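Local coordinates for homocitrate synthase (Sulfolobus acidocaldarius, PDB 6KTQ), which catalyses the aldol-type condensation of acetyl-CoA with 2-oxoglutarate to homocitrate, the first step of lysine biosynthesis by the alpha-aminoadipate pathway, at residues Ile113-Gly116 / Ala117-Glu120; Val154-Ala157 / Lys158-Val162; Ser292-Glu295 / Lys296-Ile300; Phe388-Asp391 / Val392-Leu395. One frame throughout, in Å; residues are numbered along the deposited sequence.

How the interactions relate
Each interaction lies at the end of a helix. Interactions 1, 2 and 3 hold C-terminal ends, whereas interaction 4 holds an N-terminal start. Interactions 1 and 2 belong to neighbouring barrel helices: their centres are 10 Å apart, and they touch through a tyrosine-glutamate hydrogen bond and apolar packing. Both are partly buried. Interaction 3, also partly buried, ends helix 287-298 and has nearest atoms about 20 Å from those of interaction 1. Interaction 4 is a surface contact whose centre is 60 Å from that of interaction 1. The chemistry changes accordingly: backbone bonds closing a Schellman motif, an aromatic pair, a serine turn and finally a salt bridge.

Interaction 1: residues Ile113-Gly116 / Ala117-Glu120; sequences IEVG and AEIE
The flat side-chain group that touches across this stretch is the carboxylate of Glu118, which turns back along the helix toward Val115. Its OE2 lies 3.3 Å from Val115 O, but two acceptors cannot bond to each other, and OE2 is held instead by the hydroxyl of Tyr83. Val115 CG1 is 4.4 Å from Glu118 OE2. The backbone supplies the rest of the evidence. Ala117 N bonds to Ile113 O at 2.8 Å, and Ile119 N closes the last turn on Val115 O at 3.0 Å. Ile119 packs tightly on that turn, because chi1 of 46° sets CG1 between its backbone N and carbonyl carbon. From there Ile119 CG1 comes within 3.2 Å of Gly116 O. Beyond the turn, Ile119 also rests on Tyr83, Ile86 and Ile90 of helix 80-94. Glu120 then leaves helical conformation with a positive phi of 70°, which goes with two bonds back into the last turn, one of them from Glu120 N to Ala117 O at 3.0 Å. This is a Schellman motif, and it ends the helix between strands 101-106 and 123-129, a beta-alpha-beta unit of the family's TIM barrel.

Interaction 2: residues Val154-Ala157 / Lys158-Val162; sequences VSYA and KSHGV
Tyr156 and His160 form a T-shaped pair across the C-terminal end of helix 143-159, a barrel helix of this TIM-barrel enzyme that leads into strand 163-169. The edge of the imidazole meets the face of the phenol ring, with planes at 89° and centroids of the Tyr156 and His160 rings 4.8 Å apart. His160 CE1 makes the touch, 3.6 Å from Tyr156 CZ and displaced toward the ring's rim. The same imidazole also bonds to the backbone: His160 ND1 donates to Tyr156 O at 2.9 Å, with the acceptor close to the ring plane and an N-H...O angle of 144°. Tyr156 O has a second donor, Ser159 OG at 2.6 Å, which arrives from the opposite face of the carbonyl plane. Two side-chain donors thus satisfy a carbonyl near the helix end. Ser159 OG gets there because chi1 of 64° places it between its own N and carbonyl carbon. The next carbonyl is also used, since His160 N bonds to Ala157 O at 3.1 Å. Farther out, Tyr156 OH is bonded to Glu114 of helix 110-118, and Ser155 OG bonds to Ala151 O. Gly161, whose phi is positive, turns the chain, and Gly161 N donates to Lys158 O at 2.7 Å.

Interaction 3: residues Ser292-Glu295 / Lys296-Ile300; sequences SLVE and KYSGI
An ST turn built on Ser298 finishes helix 287-298, and its hydroxyl joins Val294, one turn back, to the chain that leaves the helix. Ser298 OG donates to Val294 O at 2.8 Å. The same carbonyl receives Ser298 N, also at 2.8 Å, from the opposite face of its plane, so one residue grips Val294 O twice. A chi1 of 71° puts OG between the serine's backbone N and carbonyl carbon, close enough to serve both sides. Gly299 follows with a positive phi, which favours glycine, and its N closes on Glu295 O at 2.9 Å. The extended side chain of Glu295 passes with its CG 3.6 Å from Ile300 O, and OE2 accepts from the backbone N of Leu302. On another side of the helix, Leu293 CD1 leans obliquely on the phenol ring of Tyr297, 3.5 Å from Tyr297 CE2. Both of these residues also pack on helix 53-66, Leu293 against Ala62 and Tyr297 against Ile59, which ties the helix end to that neighbour. The turn itself is completed where Ile300 N donates to Ser298 OG at 3.2 Å, with a nearly straight N-H...O angle of 172°.

Interaction 4: residues Phe388-Asp391 / Val392-Leu395; sequences FYRD and VDLL
Arg390 and Asp393 bracket the start of helix 391-402, with Arg390 at the N-cap and Asp393 three residues on, giving half of a capping box: the aspartate side chain accepts from the N-cap backbone. Arg390 N donates to Asp393 OD2 at 2.8 Å, on the anti side of the carboxylate. The same oxygen is met on its syn side by Arg390 NE at 2.9 Å, in the guanidinium plane and with an N-H...O angle of 174°. Both donors reach OD2 tilted out of the carboxylate plane, from the same face. Arg390 NH2 reaches the syn lone pair of Asp393 OD1 at 3.1 Å. The grip is therefore a side-on, two-nitrogen salt bridge, although the guanidinium and carboxylate planes are 41° apart. A bend at chi3 (-65°) brings NE and NH2 alongside the Asp393 carboxylate, while Val392 CG2 lies over one guanidinium face. The negative carboxylate would also be favoured by the helix's amino end. In the next shell, Tyr389 CD2 is 4.0 Å from Asp393 CB, and Tyr389 CB is 4.0 Å from Leu394 CD2. Leu394 is buried against Ile348, Phe361 and Ile380, joining the helix start to helices 354-364 and 370-381. Asp391 adds a salt bridge to Arg360 of helix 354-364. The first turns are secured by backbone bonds, Leu394 N to Arg390 O at 3.0 Å and Leu395 N to Asp391 O at 2.9 Å.

Interaction 1: residues Ile113-Gly116 / Ala117-Glu120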
loop_
_atom_site.group_PDB
_atom_site.type_symbol
_atom_site.label_atom_id
_atom_site.label_comp_id
_atom_site.label_asym_id
_atom_site.label_seq_id
_atom_site.Cartn_x
_atom_site.Cartn_y
_atom_site.Cartn_z
ATOM N N ILE A 113 -17.851 -12.308 -31.381
ATOM C CA ILE A 113 -18.699 -11.878 -30.264
ATOM C C ILE A 113 -20.050 -12.611 -30.252
ATOM O O ILE A 113 -20.474 -13.130 -29.210
ATOM C CB ILE A 113 -18.890 -10.348 -30.273
ATOM C CG1 ILE A 113 -17.581 -9.664 -29.873
ATOM C CG2 ILE A 113 -19.997 -9.932 -29.310
ATOM C CD1 ILE A 113 -17.422 -8.249 -30.372
ATOM N N GLU A 114 -20.703 -12.672 -31.411
ATOM C CA GLU A 114 -21.979 -13.399 -31.556
ATOM C C GLU A 114 -21.836 -14.873 -31.178
ATOM O O GLU A 114 -22.703 -15.446 -30.509
ATOM C CB GLU A 114 -22.493 -13.297 -32.998
ATOM C CG GLU A 114 -22.981 -11.905 -33.387
ATOM C CD GLU A 114 -22.844 -11.620 -34.881
ATOM O OE1 GLU A 114 -22.489 -12.541 -35.645
ATOM O OE2 GLU A 114 -23.071 -10.467 -35.293
ATOM N N VAL A 115 -20.725 -15.476 -31.584
ATOM C CA VAL A 115 -20.464 -16.863 -31.233
ATOM C C VAL A 115 -20.331 -16.987 -29.714
ATOM O O VAL A 115 -21.019 -17.793 -29.076
ATOM C CB VAL A 115 -19.209 -17.394 -31.941
ATOM C CG1 VAL A 115 -18.877 -18.790 -31.444
ATOM C CG2 VAL A 115 -19.414 -17.413 -33.454
ATOM N N GLY A 116 -19.474 -16.149 -29.132
ATOM C CA GLY A 116 -19.333 -16.094 -27.678
ATOM C C GLY A 116 -20.670 -15.945 -26.982
ATOM O O GLY A 116 -20.941 -16.631 -26.010
ATOM N N ALA A 117 -21.524 -15.062 -27.489
ATOM C CA ALA A 117 -22.858 -14.867 -26.897
ATOM C C ALA A 117 -23.756 -16.101 -27.053
ATOM O O ALA A 117 -24.384 -16.573 -26.098
ATOM C CB ALA A 117 -23.526 -13.655 -27.523
ATOM N N GLU A 118 -23.775 -16.640 -28.263
ATOM C CA GLU A 118 -24.639 -17.779 -28.582
ATOM C C GLU A 118 -24.321 -19.055 -27.756
ATOM O O GLU A 118 -25.252 -19.765 -27.355
ATOM C CB GLU A 118 -24.670 -17.975 -30.116
ATOM C CG GLU A 118 -24.853 -19.380 -30.670
ATOM C CD GLU A 118 -23.535 -19.969 -31.108
ATOM O OE1 GLU A 118 -23.247 -20.007 -32.331
ATOM O OE2 GLU A 118 -22.763 -20.358 -30.214
ATOM N N ILE A 119 -23.044 -19.327 -27.453
ATOM C CA ILE A 119 -22.702 -20.471 -26.566
ATOM C C ILE A 119 -22.972 -20.228 -25.080
ATOM O O ILE A 119 -22.762 -21.120 -24.283
ATOM C CB ILE A 119 -21.212 -20.927 -26.636
ATOM C CG1 ILE A 119 -20.277 -19.726 -26.582
ATOM C CG2 ILE A 119 -20.949 -21.803 -27.848
ATOM C CD1 ILE A 119 -18.842 -20.094 -26.321
ATOM N N GLU A 120 -23.353 -19.012 -24.712
ATOM C CA GLU A 120 -23.770 -18.677 -23.350
ATOM C C GLU A 120 -22.615 -18.693 -22.337
ATOM O O GLU A 120 -22.753 -19.208 -21.233
ATOM C CB GLU A 120 -24.903 -19.596 -22.885
ATOM C CG GLU A 120 -26.201 -19.417 -23.654
ATOM C CD GLU A 120 -27.347 -20.130 -22.959
ATOM O OE1 GLU A 120 -27.397 -21.375 -23.012
ATOM O OE2 GLU A 120 -28.169 -19.446 -22.322
#

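Interaction 2: residues Val154-Ala157 / Lys158-Val162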
loop_
_atom_site.group_PDB
_atom_site.type_symbol
_atom_site.label_atom_id
_atom_site.label_comp_id
_atom_site.label_asym_id
_atom_site.label_seq_id
_atom_site.Cartn_x
_atom_site.Cartn_y
_atom_site.Cartn_z
ATOM N N VAL A 154 -16.877 -3.768 -27.762
ATOM C CA VAL A 154 -17.208 -3.976 -26.345
ATOM C C VAL A 154 -18.677 -3.667 -26.051
ATOM O O VAL A 154 -19.335 -4.397 -25.301
ATOM C CB VAL A 154 -16.304 -3.153 -25.401
ATOM C CG1 VAL A 154 -16.891 -3.106 -24.000
ATOM C CG2 VAL A 154 -14.886 -3.737 -25.389
ATOM N N SER A 155 -19.192 -2.587 -26.623
ATOM C CA SER A 155 -20.637 -2.272 -26.482
ATOM C C SER A 155 -21.536 -3.345 -27.069
ATOM O O SER A 155 -22.508 -3.784 -26.425
ATOM C CB SER A 155 -20.969 -0.942 -27.152
ATOM O OG SER A 155 -20.446 0.119 -26.387
ATOM N N TYR A 156 -21.216 -3.759 -28.293
ATOM C CA TYR A 156 -21.953 -4.834 -28.945
ATOM C C TYR A 156 -22.016 -6.070 -28.048
ATOM O O TYR A 156 -23.103 -6.631 -27.840
ATOM C CB TYR A 156 -21.321 -5.173 -30.300
ATOM C CG TYR A 156 -22.108 -6.165 -31.138
ATOM C CD1 TYR A 156 -23.403 -5.878 -31.570
ATOM C CD2 TYR A 156 -21.547 -7.383 -31.521
ATOM C CE1 TYR A 156 -24.118 -6.786 -32.340
ATOM C CE2 TYR A 156 -22.253 -8.290 -32.286
ATOM C CZ TYR A 156 -23.534 -7.987 -32.696
ATOM O OH TYR A 156 -24.225 -8.899 -33.460
ATOM N N ALA A 157 -20.870 -6.484 -27.491
ATOM C CA ALA A 157 -20.838 -7.694 -26.662
ATOM C C ALA A 157 -21.696 -7.506 -25.425
ATOM O O ALA A 157 -22.472 -8.393 -25.043
ATOM C CB ALA A 157 -19.398 -8.035 -26.252
ATOM N N LYS A 158 -21.532 -6.351 -24.798
ATOM C CA LYS A 158 -22.319 -5.959 -23.627
ATOM C C LYS A 158 -23.826 -6.105 -23.862
ATOM O O LYS A 158 -24.558 -6.672 -23.029
ATOM C CB LYS A 158 -22.054 -4.483 -23.317
ATOM C CG LYS A 158 -21.601 -4.167 -21.919
ATOM C CD LYS A 158 -22.595 -4.556 -20.850
ATOM C CE LYS A 158 -22.073 -5.668 -19.966
ATOM N NZ LYS A 158 -22.294 -5.292 -18.544
ATOM N N SER A 159 -24.278 -5.581 -25.003
ATOM C CA SER A 159 -25.701 -5.560 -25.331
ATOM C C SER A 159 -26.322 -6.964 -25.447
ATOM O O SER A 159 -27.532 -7.089 -25.401
ATOM C CB SER A 159 -25.960 -4.724 -26.586
ATOM O OG SER A 159 -25.348 -5.294 -27.731
ATOM N N HIS A 160 -25.514 -8.021 -25.536
ATOM C CA HIS A 160 -26.054 -9.389 -25.433
ATOM C C HIS A 160 -26.347 -9.813 -23.991
ATOM O O HIS A 160 -26.801 -10.926 -23.762
ATOM C CB HIS A 160 -25.106 -10.418 -26.058
ATOM C CG HIS A 160 -24.958 -10.294 -27.544
ATOM N ND1 HIS A 160 -24.240 -9.278 -28.142
ATOM C CD2 HIS A 160 -25.402 -11.083 -28.552
ATOM C CE1 HIS A 160 -24.260 -9.440 -29.453
ATOM N NE2 HIS A 160 -24.955 -10.530 -29.727
ATOM N N GLY A 161 -26.078 -8.951 -23.018
ATOM C CA GLY A 161 -26.273 -9.306 -21.615
ATOM C C GLY A 161 -25.223 -10.251 -21.058
ATOM O O GLY A 161 -25.522 -11.088 -20.211
ATOM N N VAL A 162 -23.987 -10.134 -21.521
ATOM C CA VAL A 162 -22.895 -10.903 -20.928
ATOM C C VAL A 162 -21.834 -9.946 -20.413
ATOM O O VAL A 162 -21.627 -8.895 -21.007
ATOM C CB VAL A 162 -22.284 -11.886 -21.931
ATOM C CG1 VAL A 162 -21.526 -11.157 -23.034
ATOM C CG2 VAL A 162 -21.372 -12.867 -21.219
#

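Interaction 3: residues Ser292-Glu295 / Lys296-Ile300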
loop_
_atom_site.group_PDB
_atom_site.type_symbol
_atom_site.label_atom_id
_atom_site.label_comp_id
_atom_site.label_asym_id
_atom_site.label_seq_id
_atom_site.Cartn_x
_atom_site.Cartn_y
_atom_site.Cartn_z
ATOM N N SER A 292 0.005 -33.314 -13.421
ATOM C CA SER A 292 0.245 -34.621 -14.060
ATOM C C SER A 292 -0.784 -34.910 -15.173
ATOM O O SER A 292 -0.435 -35.371 -16.273
ATOM C CB SER A 292 0.285 -35.687 -12.973
ATOM O OG SER A 292 0.274 -36.966 -13.566
ATOM N N LEU A 293 -2.037 -34.562 -14.917
ATOM C CA LEU A 293 -3.105 -34.624 -15.938
ATOM C C LEU A 293 -2.812 -33.795 -17.174
ATOM O O LEU A 293 -2.986 -34.250 -18.301
ATOM C CB LEU A 293 -4.434 -34.187 -15.341
ATOM C CG LEU A 293 -5.662 -34.287 -16.245
ATOM C CD1 LEU A 293 -5.971 -35.745 -16.532
ATOM C CD2 LEU A 293 -6.829 -33.611 -15.568
ATOM N N VAL A 294 -2.364 -32.568 -16.981
ATOM C CA VAL A 294 -2.096 -31.705 -18.106
ATOM C C VAL A 294 -0.856 -32.195 -18.836
ATOM O O VAL A 294 -0.746 -32.102 -20.052
ATOM C CB VAL A 294 -1.979 -30.238 -17.663
ATOM C CG1 VAL A 294 -1.425 -29.376 -18.791
ATOM C CG2 VAL A 294 -3.360 -29.733 -17.206
ATOM N N GLU A 295 0.087 -32.712 -18.079
ATOM C CA GLU A 295 1.286 -33.242 -18.673
ATOM C C GLU A 295 0.923 -34.421 -19.594
ATOM O O GLU A 295 1.363 -34.497 -20.750
ATOM C CB GLU A 295 2.211 -33.632 -17.534
ATOM C CG GLU A 295 3.432 -34.404 -17.870
ATOM C CD GLU A 295 4.288 -34.569 -16.623
ATOM O OE1 GLU A 295 3.762 -35.063 -15.608
ATOM O OE2 GLU A 295 5.462 -34.177 -16.656
ATOM N N LYS A 296 0.060 -35.294 -19.107
ATOM C CA LYS A 296 -0.417 -36.401 -19.923
ATOM C C LYS A 296 -1.084 -35.940 -21.227
ATOM O O LYS A 296 -0.749 -36.464 -22.280
ATOM C CB LYS A 296 -1.378 -37.256 -19.100
ATOM C CG LYS A 296 -1.903 -38.511 -19.798
ATOM C CD LYS A 296 -3.326 -38.842 -19.346
ATOM C CE LYS A 296 -3.400 -39.937 -18.314
ATOM N NZ LYS A 296 -3.669 -41.252 -18.974
ATOM N N TYR A 297 -2.012 -34.977 -21.189
ATOM C CA TYR A 297 -2.725 -34.589 -22.404
ATOM C C TYR A 297 -1.943 -33.649 -23.318
ATOM O O TYR A 297 -2.128 -33.674 -24.544
ATOM C CB TYR A 297 -4.095 -34.001 -22.067
ATOM C CG TYR A 297 -5.029 -34.979 -21.387
ATOM C CD1 TYR A 297 -4.926 -36.362 -21.612
ATOM C CD2 TYR A 297 -6.050 -34.534 -20.550
ATOM C CE1 TYR A 297 -5.808 -37.261 -21.022
ATOM C CE2 TYR A 297 -6.923 -35.443 -19.938
ATOM C CZ TYR A 297 -6.794 -36.802 -20.192
ATOM O OH TYR A 297 -7.637 -37.717 -19.598
ATOM N N SER A 298 -1.060 -32.836 -22.721
ATOM C CA SER A 298 -0.255 -31.892 -23.489
ATOM C C SER A 298 0.882 -32.611 -24.167
ATOM O O SER A 298 1.360 -32.180 -25.217
ATOM C CB SER A 298 0.291 -30.773 -22.579
ATOM O OG SER A 298 1.302 -31.268 -21.705
ATOM N N GLY A 299 1.318 -33.700 -23.563
ATOM C CA GLY A 299 2.475 -34.445 -24.034
ATOM C C GLY A 299 3.820 -33.782 -23.784
ATOM O O GLY A 299 4.821 -34.235 -24.318
ATOM N N ILE A 300 3.866 -32.705 -22.995
ATOM C CA ILE A 300 5.151 -32.052 -22.656
ATOM C C ILE A 300 5.474 -32.405 -21.210
ATOM O O ILE A 300 4.696 -32.091 -20.290
ATOM C CB ILE A 300 5.083 -30.541 -22.825
ATOM C CG1 ILE A 300 4.702 -30.187 -24.257
ATOM C CG2 ILE A 300 6.425 -29.866 -22.478
ATOM C CD1 ILE A 300 4.831 -28.719 -24.540
#

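Interaction 4: residues Phe388-Asp391 / Val392-Leu395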
loop_
_atom_site.group_PDB
_atom_site.type_symbol
_atom_site.label_atom_id
_atom_site.label_comp_id
_atom_site.label_asym_id
_atom_site.label_seq_id
_atom_site.Cartn_x
_atom_site.Cartn_y
_atom_site.Cartn_z
ATOM N N PHE A 388 23.354 -42.468 -9.208
ATOM C CA PHE A 388 22.721 -42.715 -7.922
ATOM C C PHE A 388 23.046 -44.109 -7.458
ATOM O O PHE A 388 23.400 -44.952 -8.273
ATOM C CB PHE A 388 21.198 -42.461 -7.931
ATOM C CG PHE A 388 20.453 -43.116 -9.045
ATOM C CD1 PHE A 388 20.324 -42.488 -10.275
ATOM C CD2 PHE A 388 19.787 -44.334 -8.843
ATOM C CE1 PHE A 388 19.614 -43.097 -11.308
ATOM C CE2 PHE A 388 19.058 -44.940 -9.875
ATOM C CZ PHE A 388 18.976 -44.316 -11.108
ATOM N N TYR A 389 22.948 -44.305 -6.153
ATOM C CA TYR A 389 23.079 -45.610 -5.525
ATOM C C TYR A 389 21.703 -46.070 -5.079
ATOM O O TYR A 389 21.092 -45.486 -4.192
ATOM C CB TYR A 389 24.082 -45.557 -4.357
ATOM C CG TYR A 389 25.480 -45.492 -4.897
ATOM C CD1 TYR A 389 25.993 -44.296 -5.370
ATOM C CD2 TYR A 389 26.284 -46.640 -4.974
ATOM C CE1 TYR A 389 27.245 -44.226 -5.925
ATOM C CE2 TYR A 389 27.551 -46.586 -5.516
ATOM C CZ TYR A 389 28.032 -45.383 -5.994
ATOM O OH TYR A 389 29.278 -45.306 -6.555
ATOM N N ARG A 390 21.201 -47.109 -5.737
ATOM C CA ARG A 390 19.940 -47.716 -5.362
ATOM C C ARG A 390 20.158 -48.592 -4.142
ATOM O O ARG A 390 21.276 -48.880 -3.794
ATOM C CB ARG A 390 19.415 -48.567 -6.513
ATOM C CG ARG A 390 19.172 -47.787 -7.799
ATOM C CD ARG A 390 19.102 -48.747 -8.984
ATOM N NE ARG A 390 20.395 -49.407 -9.207
ATOM C CZ ARG A 390 20.645 -50.321 -10.150
ATOM N NH1 ARG A 390 19.699 -50.708 -11.004
ATOM N NH2 ARG A 390 21.870 -50.842 -10.254
ATOM N N ASP A 391 19.097 -48.994 -3.487
ATOM C CA ASP A 391 19.234 -49.811 -2.322
ATOM C C ASP A 391 19.988 -51.099 -2.608
ATOM O O ASP A 391 20.752 -51.533 -1.771
ATOM C CB ASP A 391 17.873 -50.086 -1.700
ATOM C CG ASP A 391 17.285 -48.837 -1.068
ATOM O OD1 ASP A 391 18.056 -47.877 -0.820
ATOM O OD2 ASP A 391 16.067 -48.824 -0.819
ATOM N N VAL A 392 19.813 -51.681 -3.796
ATOM C CA VAL A 392 20.525 -52.918 -4.105
ATOM C C VAL A 392 22.011 -52.649 -4.216
ATOM O O VAL A 392 22.809 -53.494 -3.828
ATOM C CB VAL A 392 20.044 -53.641 -5.389
ATOM C CG1 VAL A 392 18.611 -54.126 -5.217
ATOM C CG2 VAL A 392 20.225 -52.791 -6.646
ATOM N N ASP A 393 22.374 -51.457 -4.695
ATOM C CA ASP A 393 23.765 -51.077 -4.793
ATOM C C ASP A 393 24.370 -50.920 -3.392
ATOM O O ASP A 393 25.498 -51.339 -3.126
ATOM C CB ASP A 393 23.927 -49.776 -5.585
ATOM C CG ASP A 393 23.308 -49.843 -6.964
ATOM O OD1 ASP A 393 23.494 -50.876 -7.625
ATOM O OD2 ASP A 393 22.634 -48.864 -7.384
ATOM N N LEU A 394 23.619 -50.300 -2.504
ATOM C CA LEU A 394 24.092 -50.076 -1.145
ATOM C C LEU A 394 24.207 -51.392 -0.393
ATOM O O LEU A 394 25.136 -51.557 0.388
ATOM C CB LEU A 394 23.133 -49.188 -0.379
ATOM C CG LEU A 394 23.020 -47.759 -0.873
ATOM C CD1 LEU A 394 21.865 -47.083 -0.158
ATOM C CD2 LEU A 394 24.348 -47.034 -0.667
ATOM N N LEU A 395 23.246 -52.299 -0.594
ATOM C CA LEU A 395 23.333 -53.624 0.020
ATOM C C LEU A 395 24.577 -54.379 -0.455
ATOM O O LEU A 395 25.227 -55.026 0.340
ATOM C CB LEU A 395 22.055 -54.435 -0.213
ATOM C CG LEU A 395 20.842 -53.889 0.524
ATOM C CD1 LEU A 395 19.555 -54.582 0.070
ATOM C CD2 LEU A 395 21.024 -53.995 2.020
#